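Pheromone cOB1/lipoprotein, YaeC family (Enterococcus faecalis, PDB 4EF1) probably binds methionine at the cell surface as the lipid-anchored substrate-binding protein of an uptake system, and is also the precursor of the sex pheromone cOB1. Local coordinates at residues A78-V86 / N238-E246; I99-V107 / L164-L174. All blocks are in the same frame, centred on the assembly; numbering follows the deposited sequence. Where two conformers were deposited one is given.

The two contacts belong to the two lobes of a periplasmic-binding-protein fold, with their centres about 27 Å apart on opposite sides of the chain's centre. Interaction 1 closes the antiparallel edge of the six-stranded sheet, where the C-terminal strand 242-243 pairs with strand 75-83. Interaction 2 is a parallel pairing of strands 104-108 and 172-175 inside the five-stranded sheet. Along the chain both segments of interaction 2 fall between those of interaction 1, so the chain leaves one lobe after 78-86 and returns to finish there. Glu84 of interaction 1 grips the bound selenomethionine, and Val86 CG2 packs on Leu174 CG at 3.8 Å, joining the two contacts, consistent with a ligand site between lobes.

Interaction 1 of 2, residues A78-V86 / N238-E246. With MSE (selenomethionine), chain C.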
loop_
_atom_site.group_PDB
_atom_site.type_symbol
_atom_site.label_atom_id
_atom_site.label_comp_id
_atom_site.label_asym_id
_atom_site.label_seq_id
_atom_site.Cartn_x
_atom_site.Cartn_y
_atom_site.Cartn_z
ATOM N N ALA A 78 4.328 7.255 -12.998
ATOM C CA ALA A 78 3.693 6.951 -14.291
ATOM C C ALA A 78 2.164 6.772 -14.233
ATOM O O ALA A 78 1.525 6.626 -15.279
ATOM C CB ALA A 78 4.323 5.717 -14.901
ATOM N N GLY A 79 1.580 6.681 -13.045
ATOM C CA GLY A 79 0.121 6.666 -12.919
ATOM C C GLY A 79 -0.361 5.734 -11.821
ATOM O O GLY A 79 0.202 4.683 -11.606
ATOM N N ALA A 80 -1.429 6.142 -11.136
ATOM C CA ALA A 80 -2.058 5.325 -10.093
ATOM C C ALA A 80 -2.854 4.200 -10.757
ATOM O O ALA A 80 -3.573 4.429 -11.759
ATOM C CB ALA A 80 -2.994 6.164 -9.263
ATOM N N ILE A 81 -2.810 3.036 -10.140
ATOM C CA ILE A 81 -3.503 1.846 -10.641
ATOM C C ILE A 81 -4.606 1.330 -9.704
ATOM O O ILE A 81 -5.681 0.961 -10.149
ATOM C CB ILE A 81 -2.518 0.741 -10.902
ATOM C CG1 ILE A 81 -1.393 1.190 -11.816
ATOM C CG2 ILE A 81 -3.228 -0.483 -11.494
ATOM C CD1 ILE A 81 -1.778 1.748 -13.173
ATOM N N HIS A 82 -4.355 1.325 -8.404
ATOM C CA HIS A 82 -5.317 0.799 -7.423
ATOM C C HIS A 82 -5.088 1.260 -6.009
ATOM O O HIS A 82 -3.998 1.639 -5.663
ATOM C CB HIS A 82 -5.301 -0.726 -7.440
ATOM C CG HIS A 82 -4.125 -1.351 -6.711
ATOM N ND1 HIS A 82 -3.004 -1.729 -7.337
ATOM C CD2 HIS A 82 -3.971 -1.712 -5.383
ATOM C CE1 HIS A 82 -2.183 -2.295 -6.482
ATOM N NE2 HIS A 82 -2.763 -2.267 -5.261
ATOM N N LEU A 83 -6.129 1.110 -5.176
ATOM C CA LEU A 83 -6.131 1.438 -3.733
ATOM C C LEU A 83 -6.221 0.144 -2.915
ATOM O O LEU A 83 -6.853 -0.873 -3.347
ATOM C CB LEU A 83 -7.379 2.269 -3.375
ATOM C CG LEU A 83 -7.826 3.429 -4.251
ATOM C CD1 LEU A 83 -9.054 4.151 -3.694
ATOM C CD2 LEU A 83 -6.664 4.395 -4.447
ATOM N N GLU A 84 -5.621 0.184 -1.724
ATOM C CA GLU A 84 -5.689 -0.910 -0.753
ATOM C C GLU A 84 -6.098 -0.328 0.623
ATOM O O GLU A 84 -5.215 -0.043 1.457
ATOM C CB GLU A 84 -4.302 -1.539 -0.600
ATOM C CG GLU A 84 -3.819 -2.251 -1.810
ATOM C CD GLU A 84 -2.460 -2.907 -1.608
ATOM O OE1 GLU A 84 -1.919 -3.033 -0.442
ATOM O OE2 GLU A 84 -1.940 -3.291 -2.664
ATOM N N PRO A 85 -7.413 -0.142 0.846
ATOM C CA PRO A 85 -7.901 0.352 2.139
ATOM C C PRO A 85 -7.284 -0.491 3.237
ATOM O O PRO A 85 -7.416 -1.730 3.227
ATOM C CB PRO A 85 -9.424 0.157 2.041
ATOM C CG PRO A 85 -9.703 0.162 0.582
ATOM C CD PRO A 85 -8.525 -0.518 -0.034
ATOM N N VAL A 86 -6.538 0.167 4.116
ATOM C CA VAL A 86 -5.736 -0.507 5.120
ATOM C C VAL A 86 -6.576 -0.813 6.383
ATOM O O VAL A 86 -7.458 -0.045 6.805
ATOM C CB VAL A 86 -4.493 0.347 5.466
ATOM C CG1 VAL A 86 -4.907 1.597 6.247
ATOM C CG2 VAL A 86 -3.434 -0.473 6.200
ATOM N N ASN A 238 -12.393 -9.577 -4.128
ATOM C CA ASN A 238 -13.688 -9.187 -3.587
ATOM C C ASN A 238 -13.768 -7.807 -2.990
ATOM O O ASN A 238 -14.301 -7.634 -1.901
ATOM C CB ASN A 238 -14.199 -10.283 -2.630
ATOM C CG ASN A 238 -14.613 -11.535 -3.391
ATOM O OD1 ASN A 238 -13.994 -12.593 -3.256
ATOM N ND2 ASN A 238 -15.625 -11.398 -4.264
ATOM N N GLY A 239 -13.229 -6.823 -3.705
ATOM C CA GLY A 239 -13.271 -5.450 -3.259
ATOM C C GLY A 239 -12.197 -4.966 -2.329
ATOM O O GLY A 239 -12.150 -3.786 -2.060
ATOM N N ALA A 240 -11.322 -5.833 -1.816
ATOM C CA ALA A 240 -10.218 -5.377 -0.968
ATOM C C ALA A 240 -9.176 -4.573 -1.757
ATOM O O ALA A 240 -8.484 -3.708 -1.202
ATOM C CB ALA A 240 -9.581 -6.558 -0.246
ATOM N N ILE A 241 -9.085 -4.855 -3.064
ATOM C CA ILE A 241 -8.171 -4.142 -3.977
ATOM C C ILE A 241 -9.093 -3.344 -4.905
ATOM O O ILE A 241 -9.941 -3.912 -5.582
ATOM C CB ILE A 241 -7.254 -5.119 -4.757
ATOM C CG1 ILE A 241 -6.526 -6.119 -3.798
ATOM C CG2 ILE A 241 -6.251 -4.340 -5.623
ATOM C CD1 ILE A 241 -5.624 -5.539 -2.719
ATOM N N VAL A 242 -8.933 -2.023 -4.918
ATOM C CA VAL A 242 -9.934 -1.138 -5.567
ATOM C C VAL A 242 -9.250 -0.431 -6.746
ATOM O O VAL A 242 -8.397 0.453 -6.537
ATOM C CB VAL A 242 -10.482 -0.061 -4.588
ATOM C CG1 VAL A 242 -11.452 0.875 -5.310
ATOM C CG2 VAL A 242 -11.094 -0.681 -3.320
ATOM N N PRO A 243 -9.573 -0.846 -7.970
ATOM C CA PRO A 243 -8.983 -0.193 -9.144
ATOM C C PRO A 243 -9.344 1.285 -9.194
ATOM O O PRO A 243 -10.483 1.665 -8.800
ATOM C CB PRO A 243 -9.620 -0.949 -10.320
ATOM C CG PRO A 243 -10.057 -2.257 -9.760
ATOM C CD PRO A 243 -10.491 -1.943 -8.360
ATOM N N VAL A 244 -8.392 2.107 -9.637
ATOM C CA VAL A 244 -8.639 3.530 -9.932
ATOM C C VAL A 244 -8.288 3.862 -11.377
ATOM O O VAL A 244 -7.491 3.189 -12.007
ATOM C CB VAL A 244 -7.894 4.494 -8.999
ATOM C CG1 VAL A 244 -8.376 4.288 -7.582
ATOM C CG2 VAL A 244 -6.371 4.338 -9.101
ATOM N N ASN A 245 -8.902 4.922 -11.874
ATOM C CA ASN A 245 -8.731 5.414 -13.258
ATOM C C ASN A 245 -7.750 6.581 -13.433
ATOM O O ASN A 245 -7.422 6.926 -14.534
ATOM C CB ASN A 245 -10.097 5.840 -13.800
ATOM C CG ASN A 245 -11.031 4.662 -13.992
ATOM O OD1 ASN A 245 -10.625 3.599 -14.498
ATOM N ND2 ASN A 245 -12.308 4.855 -13.631
ATOM N N GLU A 246 -7.262 7.155 -12.341
ATOM C CA GLU A 246 -6.416 8.329 -12.391
ATOM C C GLU A 246 -5.707 8.410 -11.047
ATOM O O GLU A 246 -6.061 7.700 -10.120
ATOM C CB GLU A 246 -7.256 9.590 -12.618
ATOM C CG GLU A 246 -8.237 9.898 -11.489
ATOM C CD GLU A 246 -9.032 11.183 -11.692
ATOM O OE1 GLU A 246 -8.900 11.840 -12.747
ATOM O OE2 GLU A 246 -9.792 11.544 -10.767
ATOM O OXT GLU A 246 -4.792 9.194 -10.862
HETATM N N MSE C 301 0.497 -1.855 -1.071
HETATM C CA MSE C 301 0.764 -0.901 0.079
HETATM C C MSE C 301 -0.473 -0.094 0.483
HETATM O O MSE C 301 -1.194 0.406 -0.394
HETATM O OXT MSE C 301 -0.717 0.133 1.699
HETATM C CB MSE C 301 1.943 0.028 -0.210
HETATM C CG MSE C 301 2.390 0.908 0.964
HETATM SE SE MSE C 301 3.679 2.214 0.386
HETATM C CE MSE C 301 5.222 1.022 -0.015
HETATM O O HOH W 1 -2.253 8.806 -11.185
HETATM O O HOH W 2 -7.978 -3.715 1.533
#
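Leu83 and Val242 form an antiparallel hydrogen-bonded pair through which the C-terminal strand 242-243 becomes an edge strand of the six-stranded sheet in this periplasmic-binding-protein fold. Leu83 N donates to Val242 O at 2.7 Å, and Val242 N returns a bond to Leu83 O that lies in the carbonyl plane. Beyond the His82-Pro243 pair, Val244 N donates to Ile81 O almost straight (177°), from above the carbonyl plane. Proline suits position 243 because His82 and Pro243 make a non-hydrogen-bonded pair, where no N-H is required between the strands.

Packing is tight on the face carrying Leu83, whose CG sits 3.5 Å from Val244 CG1, the two branched side chains crossing at about a right angle. On the face carrying His82, Ile241 runs alongside the imidazole and sets CG2 obliquely 3.5 Å from His82 CD2, while its CD1 touches Glu84 CG. A chi1 of 78° turns the His82 ring along the strand toward Glu84, so that NE2 donates to the anti side of Glu84 OE2 with that oxygen in the ring plane; ND1 bonds Tyr57. The histidine thus probably helps position the carboxylate for the ligand.

The ends are looser and watery, a water bridging the two chains at each: one joins Ala80 N to Glu246 OXT of the terminal carboxylate, another Pro85 O to Ala240 O. Ala80 CB touches Val244 CG2 and, nearer still, Glu246 O at 3.5 Å; a small residue fits beside the chain end. In the pocket, Glu84 OE1 accepts from the amino N of selenomethionine at 2.8 Å.

Interaction 2 of 2, residues I99-V107 / L164-L174; sequences IPDGSTIYV and LYDNEEGAAVL
Tyr106 and Val173 are a parallel bridge at the heart of this contact, where strands 104-108 and 172-175 lie side by side in the five-stranded sheet of the second lobe. Around Tyr106 the backbone bonds alternate as in regular parallel strands: its N donates to Ala172 O at 2.9 Å, and Tyr106 O receives Leu174 N at 2.8 Å. At the start of the strand the pattern slips by one residue, Ala171 N taking Thr104 O at 2.9 Å. Ser103 N and OG both bond Pro100 O, bracing the type II turn before the strand.

Aromatic contacts belong to Tyr106. A chi1 of -81° carries the ring back beside Gly170, CE1 coming obliquely to within 3.4 Å of Gly170 CA. Glycine suits that place, since a CB would collide with the ring and the positive phi (77°) also favours it. Glu169 lays its CB over one ring face, and Leu164 CD1 from the preceding helix touches CD2 at 3.7 Å.

Among apolar contacts, Ala172 CB meets Ile105 CD1 at 4.0 Å on the other face of the sheet. In the loops leading into the strands, small Ala171 lets its CB press on Ser103 CB at 3.5 Å and on Ile99 CG2. Further along, Val107 CG1 meets Leu174 CB.

The chemistry implies that the two Tyr106 bonds set the strand register, at the cost of an irregular start that buries Ala172 N without a hydrogen-bonding partner.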
loop_
_atom_site.group_PDB
_atom_site.type_symbol
_atom_site.label_atom_id
_atom_site.label_comp_id
_atom_site.label_asym_id
_atom_site.label_seq_id
_atom_site.Cartn_x
_atom_site.Cartn_y
_atom_site.Cartn_z
ATOM N N ILE A 99 -11.213 -2.507 23.031
ATOM C CA ILE A 99 -9.796 -2.328 23.408
ATOM C C ILE A 99 -9.639 -1.628 24.782
ATOM O O ILE A 99 -10.231 -0.561 25.015
ATOM C CB ILE A 99 -9.011 -1.587 22.271
ATOM C CG1 ILE A 99 -8.841 -2.507 21.062
ATOM C CG2 ILE A 99 -7.659 -1.099 22.696
ATOM C CD1 ILE A 99 -8.299 -1.836 19.817
ATOM N N PRO A 100 -8.873 -2.248 25.710
ATOM C CA PRO A 100 -8.666 -1.638 27.009
ATOM C C PRO A 100 -7.919 -0.329 26.941
ATOM O O PRO A 100 -7.090 -0.127 26.046
ATOM C CB PRO A 100 -7.847 -2.689 27.763
ATOM C CG PRO A 100 -8.190 -3.992 27.103
ATOM C CD PRO A 100 -8.401 -3.647 25.666
ATOM N N ASP A 101 -8.166 0.539 27.907
ATOM C CA ASP A 101 -7.408 1.771 28.004
ATOM C C ASP A 101 -5.916 1.447 28.150
ATOM O O ASP A 101 -5.540 0.441 28.770
ATOM C CB ASP A 101 -7.837 2.643 29.181
ATOM C CG ASP A 101 -9.211 3.303 28.990
ATOM O OD1 ASP A 101 -9.942 2.977 28.008
ATOM O OD2 ASP A 101 -9.523 4.157 29.854
ATOM N N GLY A 102 -5.079 2.273 27.560
ATOM C CA GLY A 102 -3.649 2.063 27.632
ATOM C C GLY A 102 -3.079 0.954 26.785
ATOM O O GLY A 102 -1.897 0.640 26.912
ATOM N N SER A 103 -3.894 0.366 25.911
ATOM C CA SER A 103 -3.430 -0.650 25.010
ATOM C C SER A 103 -2.469 -0.014 23.989
ATOM O O SER A 103 -2.559 1.176 23.682
ATOM C CB SER A 103 -4.610 -1.319 24.273
ATOM O OG SER A 103 -5.453 -2.044 25.154
ATOM N N THR A 104 -1.561 -0.838 23.482
ATOM C CA THR A 104 -0.625 -0.464 22.441
ATOM C C THR A 104 -1.145 -0.937 21.071
ATOM O O THR A 104 -1.510 -2.116 20.894
ATOM C CB THR A 104 0.780 -1.046 22.717
ATOM O OG1 THR A 104 1.211 -0.651 24.040
ATOM C CG2 THR A 104 1.824 -0.613 21.623
ATOM N N ILE A 105 -1.143 -0.005 20.123
ATOM C CA ILE A 105 -1.486 -0.252 18.741
ATOM C C ILE A 105 -0.152 -0.301 18.004
ATOM O O ILE A 105 0.689 0.603 18.156
ATOM C CB ILE A 105 -2.402 0.864 18.180
ATOM C CG1 ILE A 105 -3.669 1.032 19.024
ATOM C CG2 ILE A 105 -2.763 0.608 16.699
ATOM C CD1 ILE A 105 -4.581 -0.178 19.082
ATOM N N TYR A 106 0.069 -1.389 17.272
ATOM C CA TYR A 106 1.300 -1.623 16.510
ATOM C C TYR A 106 1.116 -1.243 15.046
ATOM O O TYR A 106 0.165 -1.693 14.388
ATOM C CB TYR A 106 1.757 -3.098 16.580
ATOM C CG TYR A 106 2.499 -3.452 17.840
ATOM C CD1 TYR A 106 1.829 -3.518 19.053
ATOM C CD2 TYR A 106 3.900 -3.724 17.834
ATOM C CE1 TYR A 106 2.506 -3.842 20.213
ATOM C CE2 TYR A 106 4.569 -4.019 19.007
ATOM C CZ TYR A 106 3.865 -4.101 20.181
ATOM O OH TYR A 106 4.518 -4.411 21.350
ATOM N N VAL A 107 1.994 -0.345 14.591
ATOM C CA VAL A 107 2.002 0.116 13.201
ATOM C C VAL A 107 3.442 -0.012 12.703
ATOM O O VAL A 107 4.385 -0.081 13.516
ATOM C CB VAL A 107 1.463 1.557 13.045
ATOM C CG1 VAL A 107 0.037 1.665 13.580
ATOM C CG2 VAL A 107 2.396 2.573 13.693
ATOM N N LEU A 164 3.551 -9.955 13.956
ATOM C CA LEU A 164 3.052 -9.341 15.184
ATOM C C LEU A 164 1.567 -9.714 15.438
ATOM O O LEU A 164 1.187 -10.047 16.563
ATOM C CB LEU A 164 3.234 -7.826 15.144
ATOM C CG LEU A 164 4.708 -7.391 15.239
ATOM C CD1 LEU A 164 4.861 -5.910 15.002
ATOM C CD2 LEU A 164 5.328 -7.801 16.557
ATOM N N TYR A 165 0.773 -9.673 14.384
ATOM C CA TYR A 165 -0.623 -10.065 14.454
ATOM C C TYR A 165 -0.767 -11.534 14.860
ATOM O O TYR A 165 -1.529 -11.853 15.796
ATOM C CB TYR A 165 -1.312 -9.807 13.095
ATOM C CG TYR A 165 -2.616 -10.540 12.906
ATOM C CD1 TYR A 165 -3.794 -10.084 13.514
ATOM C CD2 TYR A 165 -2.669 -11.714 12.139
ATOM C CE1 TYR A 165 -5.004 -10.774 13.345
ATOM C CE2 TYR A 165 -3.855 -12.409 11.976
ATOM C CZ TYR A 165 -5.018 -11.940 12.589
ATOM O OH TYR A 165 -6.166 -12.615 12.393
ATOM N N ASP A 166 -0.020 -12.407 14.176
ATOM C CA ASP A 166 -0.088 -13.846 14.433
ATOM C C ASP A 166 0.385 -14.180 15.884
ATOM O O ASP A 166 -0.221 -15.012 16.545
ATOM C CB ASP A 166 0.627 -14.661 13.340
ATOM C CG ASP A 166 0.095 -16.089 13.236
ATOM O OD1 ASP A 166 -1.140 -16.262 13.116
ATOM O OD2 ASP A 166 0.911 -17.037 13.255
ATOM N N ASN A 167 1.434 -13.509 16.364
ATOM C CA ASN A 167 1.949 -13.694 17.723
ATOM C C ASN A 167 1.120 -12.952 18.796
ATOM O O ASN A 167 1.437 -13.038 19.974
ATOM C CB ASN A 167 3.425 -13.248 17.789
ATOM C CG ASN A 167 4.350 -14.110 16.904
ATOM O OD1 ASN A 167 4.048 -15.267 16.595
ATOM N ND2 ASN A 167 5.479 -13.536 16.488
ATOM N N GLU A 168 0.077 -12.222 18.385
ATOM C CA GLU A 168 -0.813 -11.501 19.280
ATOM C C GLU A 168 -0.075 -10.472 20.141
ATOM O O GLU A 168 -0.282 -10.396 21.335
ATOM C CB GLU A 168 -1.644 -12.471 20.098
ATOM C CG GLU A 168 -2.461 -13.406 19.193
ATOM C CD GLU A 168 -3.572 -14.126 19.926
ATOM O OE1 GLU A 168 -4.491 -13.434 20.418
ATOM O OE2 GLU A 168 -3.556 -15.371 19.978
ATOM N N GLU A 169 0.823 -9.730 19.504
ATOM C CA GLU A 169 1.546 -8.618 20.136
ATOM C C GLU A 169 0.737 -7.349 19.980
ATOM O O GLU A 169 0.355 -6.990 18.891
ATOM C CB GLU A 169 2.931 -8.405 19.529
ATOM C CG GLU A 169 3.929 -9.496 19.881
ATOM C CD GLU A 169 5.359 -8.982 19.967
ATOM O OE1 GLU A 169 5.578 -7.832 20.445
ATOM O OE2 GLU A 169 6.275 -9.740 19.555
ATOM N N GLY A 170 0.465 -6.682 21.092
ATOM C CA GLY A 170 -0.384 -5.493 21.101
ATOM C C GLY A 170 -1.861 -5.811 21.000
ATOM O O GLY A 170 -2.245 -6.961 20.688
ATOM N N ALA A 171 -2.694 -4.797 21.229
ATOM C CA ALA A 171 -4.163 -4.979 21.139
ATOM C C ALA A 171 -4.638 -5.060 19.671
ATOM O O ALA A 171 -5.654 -5.734 19.372
ATOM C CB ALA A 171 -4.913 -3.869 21.866
ATOM N N ALA A 172 -3.907 -4.403 18.772
ATOM C CA ALA A 172 -4.242 -4.431 17.328
ATOM C C ALA A 172 -3.016 -4.016 16.505
ATOM O O ALA A 172 -2.117 -3.343 17.021
ATOM C CB ALA A 172 -5.439 -3.537 17.020
ATOM N N VAL A 173 -3.007 -4.435 15.235
ATOM C CA VAL A 173 -1.866 -4.297 14.340
ATOM C C VAL A 173 -2.351 -3.704 12.990
ATOM O O VAL A 173 -3.300 -4.225 12.424
ATOM C CB VAL A 173 -1.176 -5.684 14.114
ATOM C CG1 VAL A 173 0.103 -5.576 13.264
ATOM C CG2 VAL A 173 -0.795 -6.337 15.459
ATOM N N LEU A 174 -1.744 -2.607 12.507
ATOM C CA LEU A 174 -2.006 -2.108 11.116
ATOM C C LEU A 174 -1.166 -2.929 10.112
ATOM O O LEU A 174 0.047 -2.960 10.230
ATOM C CB LEU A 174 -1.634 -0.629 10.984
ATOM C CG LEU A 174 -2.164 0.149 9.754
ATOM C CD1 LEU A 174 -3.663 0.504 9.903
ATOM C CD2 LEU A 174 -1.317 1.388 9.541
#